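Long-range contacts in clostripain-related protein (Bacteroides thetaiotaomicron, PDB 6N9J), which is a secreted cysteine protease of the C11 (clostripain) family that cleaves peptide bonds and is blocked by a covalent peptide inhibitor: residues 13-18 and 106-111; 156-161 and 177-182. All blocks are in the same frame, centred on the assembly; numbering follows the deposited sequence.

Contact 1. Residues 13-18 and 106-111; sequences VLVYIA and GVVFWS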
loop_
_atom_site.group_PDB
_atom_site.type_symbol
_atom_site.label_atom_id
_atom_site.label_comp_id
_atom_site.label_asym_id
_atom_site.label_seq_id
_atom_site.Cartn_x
_atom_site.Cartn_y
_atom_site.Cartn_z
ATOM N N VAL A 13 14.859 -3.099 -6.357
ATOM C CA VAL A 13 13.702 -2.561 -5.647
ATOM C C VAL A 13 13.898 -1.080 -5.411
ATOM O O VAL A 13 14.920 -0.665 -4.861
ATOM C CB VAL A 13 13.456 -3.260 -4.286
ATOM C CG1 VAL A 13 12.232 -2.640 -3.573
ATOM C CG2 VAL A 13 13.258 -4.754 -4.478
ATOM N N LEU A 14 12.917 -0.291 -5.844
ATOM C CA LEU A 14 12.893 1.132 -5.579
ATOM C C LEU A 14 11.990 1.464 -4.385
ATOM O O LEU A 14 10.807 1.109 -4.378
ATOM C CB LEU A 14 12.410 1.892 -6.821
ATOM C CG LEU A 14 12.115 3.387 -6.626
ATOM C CD1 LEU A 14 13.412 4.146 -6.283
ATOM C CD2 LEU A 14 11.470 3.975 -7.872
ATOM N N VAL A 15 12.539 2.133 -3.373
ATOM C CA VAL A 15 11.695 2.692 -2.317
ATOM C C VAL A 15 11.401 4.157 -2.623
ATOM O O VAL A 15 12.319 4.996 -2.652
ATOM C CB VAL A 15 12.340 2.591 -0.935
ATOM C CG1 VAL A 15 11.365 3.128 0.135
ATOM C CG2 VAL A 15 12.728 1.172 -0.650
ATOM N N TYR A 16 10.130 4.459 -2.867
ATOM C CA TYR A 16 9.735 5.783 -3.345
ATOM C C TYR A 16 9.082 6.585 -2.225
ATOM O O TYR A 16 7.929 6.327 -1.847
ATOM C CB TYR A 16 8.776 5.660 -4.532
ATOM C CG TYR A 16 8.531 6.950 -5.281
ATOM C CD1 TYR A 16 7.730 7.965 -4.740
ATOM C CD2 TYR A 16 9.083 7.151 -6.533
ATOM C CE1 TYR A 16 7.517 9.158 -5.431
ATOM C CE2 TYR A 16 8.876 8.328 -7.232
ATOM C CZ TYR A 16 8.082 9.328 -6.685
ATOM O OH TYR A 16 7.882 10.489 -7.402
ATOM N N ILE A 17 9.816 7.562 -1.703
ATOM C CA ILE A 17 9.362 8.292 -0.526
ATOM C C ILE A 17 8.865 9.692 -0.855
ATOM O O ILE A 17 9.662 10.621 -0.972
ATOM C CB ILE A 17 10.483 8.402 0.523
ATOM C CG1 ILE A 17 10.924 7.002 0.941
ATOM C CG2 ILE A 17 10.015 9.221 1.741
ATOM C CD1 ILE A 17 12.180 6.989 1.797
ATOM N N ALA A 18 7.551 9.826 -1.017
ATOM C CA ALA A 18 6.930 11.140 -1.116
ATOM C C ALA A 18 6.635 11.638 0.296
ATOM O O ALA A 18 5.560 11.397 0.853
ATOM C CB ALA A 18 5.668 11.088 -1.959
ATOM N N GLY A 106 10.755 -4.702 -7.903
ATOM C CA GLY A 106 9.802 -4.407 -6.853
ATOM C C GLY A 106 9.783 -2.913 -6.592
ATOM O O GLY A 106 10.709 -2.186 -6.995
ATOM N N VAL A 107 8.739 -2.448 -5.914
ATOM C CA VAL A 107 8.623 -1.029 -5.591
ATOM C C VAL A 107 7.847 -0.839 -4.292
ATOM O O VAL A 107 6.916 -1.603 -3.992
ATOM C CB VAL A 107 7.946 -0.232 -6.741
ATOM C CG1 VAL A 107 6.511 -0.687 -6.948
ATOM C CG2 VAL A 107 8.001 1.278 -6.478
ATOM N N VAL A 108 8.245 0.169 -3.518
ATOM C CA VAL A 108 7.535 0.529 -2.290
ATOM C C VAL A 108 7.056 1.972 -2.395
ATOM O O VAL A 108 7.872 2.882 -2.622
ATOM C CB VAL A 108 8.426 0.381 -1.041
ATOM C CG1 VAL A 108 7.624 0.632 0.223
ATOM C CG2 VAL A 108 9.081 -0.997 -1.008
ATOM N N PHE A 109 5.746 2.186 -2.273
ATOM C CA PHE A 109 5.213 3.547 -2.281
ATOM C C PHE A 109 4.983 4.008 -0.861
ATOM O O PHE A 109 4.075 3.535 -0.206
ATOM C CB PHE A 109 3.922 3.633 -3.086
ATOM C CG PHE A 109 4.129 3.469 -4.560
ATOM C CD1 PHE A 109 4.770 4.451 -5.291
ATOM C CD2 PHE A 109 3.698 2.325 -5.211
ATOM C CE1 PHE A 109 4.978 4.294 -6.648
ATOM C CE2 PHE A 109 3.896 2.165 -6.565
ATOM C CZ PHE A 109 4.536 3.145 -7.284
ATOM N N TRP A 110 5.826 4.937 -0.413
ATOM C CA TRP A 110 5.849 5.442 0.959
ATOM C C TRP A 110 5.261 6.849 1.027
ATOM O O TRP A 110 5.875 7.803 0.543
ATOM C CB TRP A 110 7.300 5.431 1.445
ATOM C CG TRP A 110 7.633 5.706 2.899
ATOM C CD1 TRP A 110 8.205 4.825 3.778
ATOM C CD2 TRP A 110 7.524 6.953 3.605
ATOM N NE1 TRP A 110 8.423 5.430 4.990
ATOM C CE2 TRP A 110 8.017 6.735 4.912
ATOM C CE3 TRP A 110 7.033 8.225 3.269
ATOM C CZ2 TRP A 110 8.045 7.739 5.875
ATOM C CZ3 TRP A 110 7.052 9.222 4.236
ATOM C CH2 TRP A 110 7.551 8.972 5.522
ATOM N N SER A 111 4.080 6.985 1.628
ATOM C CA SER A 111 3.426 8.286 1.773
ATOM C C SER A 111 2.097 8.163 2.496
ATOM O O SER A 111 1.785 7.128 3.096
ATOM C CB SER A 111 3.175 8.938 0.410
ATOM O OG SER A 111 2.980 10.329 0.540
#
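Ile17 lies against the indole of Trp110, and this pair shows how an aliphatic residue can cover an aromatic neighbour across two parallel strands. With CG of Trp110 anti to its backbone N (chi1 -171°), the ring system rises from the sheet, one face turned to Ile17, and its NE1 bonds Asp30 OD2. Methyl CG2 of Ile17 sits over that face, near the rim, making a CH-pi contact 4.0 Å from the centroid of the six-membered ring. Its closest atom is CE3 of Trp110, 3.5 Å from Ile17 CG2, while Ile17 CG1 rests by Trp110 CB and CG. Lower on the same face, Val15 and Val108 stand side by side, CG1 of Val15 4.2 Å from CB of Val108, and Val13 CG1 lies over the carbonyl of Gly106. The other face carries a looser pair: CB of Tyr16 approaches CD1 of Phe109 obliquely at 4.3 Å, while the tyrosine ring leads off to a bond between its OH and Ser83 O. Helices 24-37 and 193-200 cover the isoleucine side, helix 86-99 the tyrosine side. Five backbone bonds stitch the strands, the last, Ala18 N to Trp110 O, being weak. Beyond it the hydroxyl of Ser111 donates to Ala18 O in the carbonyl plane (Ser111 OG to Ala18 O 2.8 Å). Asn21 also bonds that oxygen, and Gln129 N bonds the hydroxyl. The contact therefore joins apolar faces to a buried polar end where Ser111 OG and Ala18 O each have a further partner, and Trp110 packs on the bound peptide.

Contact 2. Residues 156-161 and 177-182; sequences ILFDAC and DYFIGS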
loop_
_atom_site.group_PDB
_atom_site.type_symbol
_atom_site.label_atom_id
_atom_site.label_comp_id
_atom_site.label_asym_id
_atom_site.label_seq_id
_atom_site.Cartn_x
_atom_site.Cartn_y
_atom_site.Cartn_z
ATOM N N ILE A 156 4.210 -4.783 -5.422
ATOM C CA ILE A 156 4.122 -3.404 -4.965
ATOM C C ILE A 156 3.755 -3.405 -3.476
ATOM O O ILE A 156 2.789 -4.043 -3.058
ATOM C CB ILE A 156 3.082 -2.619 -5.772
ATOM C CG1 ILE A 156 3.524 -2.498 -7.225
ATOM C CG2 ILE A 156 2.849 -1.247 -5.180
ATOM C CD1 ILE A 156 2.450 -1.920 -8.126
ATOM N N LEU A 157 4.549 -2.731 -2.660
ATOM C CA LEU A 157 4.197 -2.582 -1.252
ATOM C C LEU A 157 3.752 -1.153 -1.013
ATOM O O LEU A 157 4.518 -0.218 -1.241
ATOM C CB LEU A 157 5.372 -2.950 -0.342
ATOM C CG LEU A 157 5.297 -2.491 1.117
ATOM C CD1 LEU A 157 4.217 -3.230 1.907
ATOM C CD2 LEU A 157 6.645 -2.653 1.803
ATOM N N PHE A 158 2.492 -0.978 -0.601
ATOM C CA PHE A 158 2.025 0.333 -0.205
ATOM C C PHE A 158 2.271 0.527 1.273
ATOM O O PHE A 158 1.559 -0.018 2.113
ATOM C CB PHE A 158 0.535 0.529 -0.515
ATOM C CG PHE A 158 0.246 0.817 -1.960
ATOM C CD1 PHE A 158 0.625 2.020 -2.530
ATOM C CD2 PHE A 158 -0.423 -0.103 -2.739
ATOM C CE1 PHE A 158 0.354 2.306 -3.861
ATOM C CE2 PHE A 158 -0.695 0.168 -4.077
ATOM C CZ PHE A 158 -0.303 1.385 -4.632
ATOM N N ASP A 159 3.288 1.314 1.588
ATOM C CA ASP A 159 3.520 1.713 2.965
ATOM C C ASP A 159 2.749 3.016 3.206
ATOM O O ASP A 159 3.336 4.081 3.413
ATOM C CB ASP A 159 5.018 1.878 3.248
ATOM C CG ASP A 159 5.351 1.742 4.731
ATOM O OD1 ASP A 159 4.457 1.352 5.510
ATOM O OD2 ASP A 159 6.508 2.017 5.118
ATOM N N ALA A 160 1.428 2.896 3.145
ATOM C CA ALA A 160 0.498 4.014 3.112
ATOM C C ALA A 160 -0.897 3.520 3.526
ATOM O O ALA A 160 -1.235 2.355 3.296
ATOM C CB ALA A 160 0.464 4.629 1.723
ATOM N N CYS A 161 -1.694 4.400 4.133
ATOM C CA CYS A 161 -3.026 4.043 4.629
ATOM C C CYS A 161 -4.010 3.632 3.539
ATOM O O CYS A 161 -4.015 4.206 2.442
ATOM C CB CYS A 161 -3.647 5.211 5.410
ATOM S SG CYS A 161 -2.877 5.616 6.997
ATOM N N ASP A 177 2.430 -8.368 -9.958
ATOM C CA ASP A 177 1.887 -9.683 -9.641
ATOM C C ASP A 177 1.266 -9.745 -8.241
ATOM O O ASP A 177 0.387 -10.555 -7.989
ATOM C CB ASP A 177 2.971 -10.753 -9.766
ATOM C CG ASP A 177 3.542 -10.838 -11.164
ATOM O OD1 ASP A 177 2.764 -10.743 -12.135
ATOM O OD2 ASP A 177 4.775 -10.974 -11.292
ATOM N N TYR A 178 1.747 -8.920 -7.321
ATOM C CA TYR A 178 1.263 -8.963 -5.940
ATOM C C TYR A 178 1.208 -7.573 -5.335
ATOM O O TYR A 178 2.050 -6.724 -5.630
ATOM C CB TYR A 178 2.155 -9.865 -5.075
ATOM C CG TYR A 178 2.228 -11.293 -5.571
ATOM C CD1 TYR A 178 1.307 -12.237 -5.137
ATOM C CD2 TYR A 178 3.209 -11.696 -6.481
ATOM C CE1 TYR A 178 1.352 -13.546 -5.594
ATOM C CE2 TYR A 178 3.265 -13.007 -6.947
ATOM C CZ TYR A 178 2.319 -13.928 -6.500
ATOM O OH TYR A 178 2.342 -15.239 -6.932
ATOM N N PHE A 179 0.216 -7.359 -4.476
ATOM C CA PHE A 179 0.039 -6.093 -3.779
ATOM C C PHE A 179 0.062 -6.329 -2.277
ATOM O O PHE A 179 -0.709 -7.131 -1.766
ATOM C CB PHE A 179 -1.284 -5.421 -4.180
ATOM C CG PHE A 179 -1.287 -4.868 -5.573
ATOM C CD1 PHE A 179 -1.599 -5.680 -6.655
ATOM C CD2 PHE A 179 -0.977 -3.534 -5.802
ATOM C CE1 PHE A 179 -1.600 -5.177 -7.942
ATOM C CE2 PHE A 179 -0.972 -3.021 -7.087
ATOM C CZ PHE A 179 -1.281 -3.845 -8.160
ATOM N N ILE A 180 0.932 -5.617 -1.570
ATOM C CA ILE A 180 1.017 -5.746 -0.125
ATOM C C ILE A 180 0.588 -4.433 0.517
ATOM O O ILE A 180 1.138 -3.369 0.214
ATOM C CB ILE A 180 2.452 -6.133 0.354
ATOM C CG1 ILE A 180 2.985 -7.350 -0.406
ATOM C CG2 ILE A 180 2.476 -6.421 1.840
ATOM C CD1 ILE A 180 3.907 -6.977 -1.569
ATOM N N GLY A 181 -0.400 -4.503 1.406
ATOM C CA GLY A 181 -0.869 -3.314 2.093
ATOM C C GLY A 181 -1.828 -3.557 3.246
ATOM O O GLY A 181 -2.077 -4.697 3.613
ATOM N N SER A 182 -2.341 -2.472 3.825
ATOM C CA SER A 182 -3.373 -2.539 4.866
ATOM C C SER A 182 -4.662 -1.961 4.325
ATOM O O SER A 182 -4.624 -0.984 3.585
ATOM C CB SER A 182 -2.958 -1.763 6.118
ATOM O OG SER A 182 -3.968 -1.841 7.113
HETATM O O HOH W 1 -1.522 -0.251 2.661
#
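Ile156 and Leu157 pair in parallel with Phe179 and Ile180, the two short strands running 17° apart and held by three backbone hydrogen bonds: Ile156 N to Tyr178 O, Ile180 N to Ile156 O and Phe158 N to Ile180 O. On one face three side chains point the same way. CD1 of Ile156 meets the Phe179 ring obliquely, 3.7 Å from CE2, while CE2 of Phe158 comes to the edge of that ring, near its plane, 4.1 Å from Phe179 CD2. Both neighbours thus meet the CD2-CE2 side of the Phe179 ring; the ring of Phe158 has Ile156 CG2 over one face. Leu157 and Ile180 cross on the opposite face, with CD1 of Leu157 reaching CG2 of Ile180 at 3.6 Å. The outer part of Ile180 is turned away from the staggered positions (chi2 98°), which lays its CD1 3.5 Å from the backbone O of Ile156. Past Phe158 the strands part, and a water enters: it accepts from Ser182 N at 2.6 Å and lies 2.7 Å from Ala160 O and 3.1 Å from Phe158 O, bridging the separating ends. Asp159 centres an inverse gamma turn at this point, leading to Cys161, whose SG is bonded covalently to the inhibitor, consistent with a role as the protease nucleophile. In the fold, the pair forms the two strands of a beta-alpha-beta unit completed by helix 166-171. Strand 105-110 flanks 155-159, strand 239-244 runs antiparallel to 178-181, and helix 206-221 packs on Leu157, Tyr178 and Ile180.

Contacts 1 and 2 are two parallel pairings of one sheet, their centres about 10 Å apart, separated by the pairing of strands 105-110 and 155-159. Two probable backbone hydrogen bonds tie them: Phe109 N to Leu157 O and Leu157 N to Val107 O, each 2.9 Å. Packing reinforces the seam, with Val107 CG1 3.5 Å from Ile156 CG1 and, where the strands run out, Ser111 O 3.1 Å from Ala160 CB. Both contacts reach the inhibitor at the C-terminal edge of the parallel part of this mixed sheet, where the active site of clan CD proteases is expected. Asp159, whose backbone O also bonds the inhibitor, touches Trp110 with its side chain.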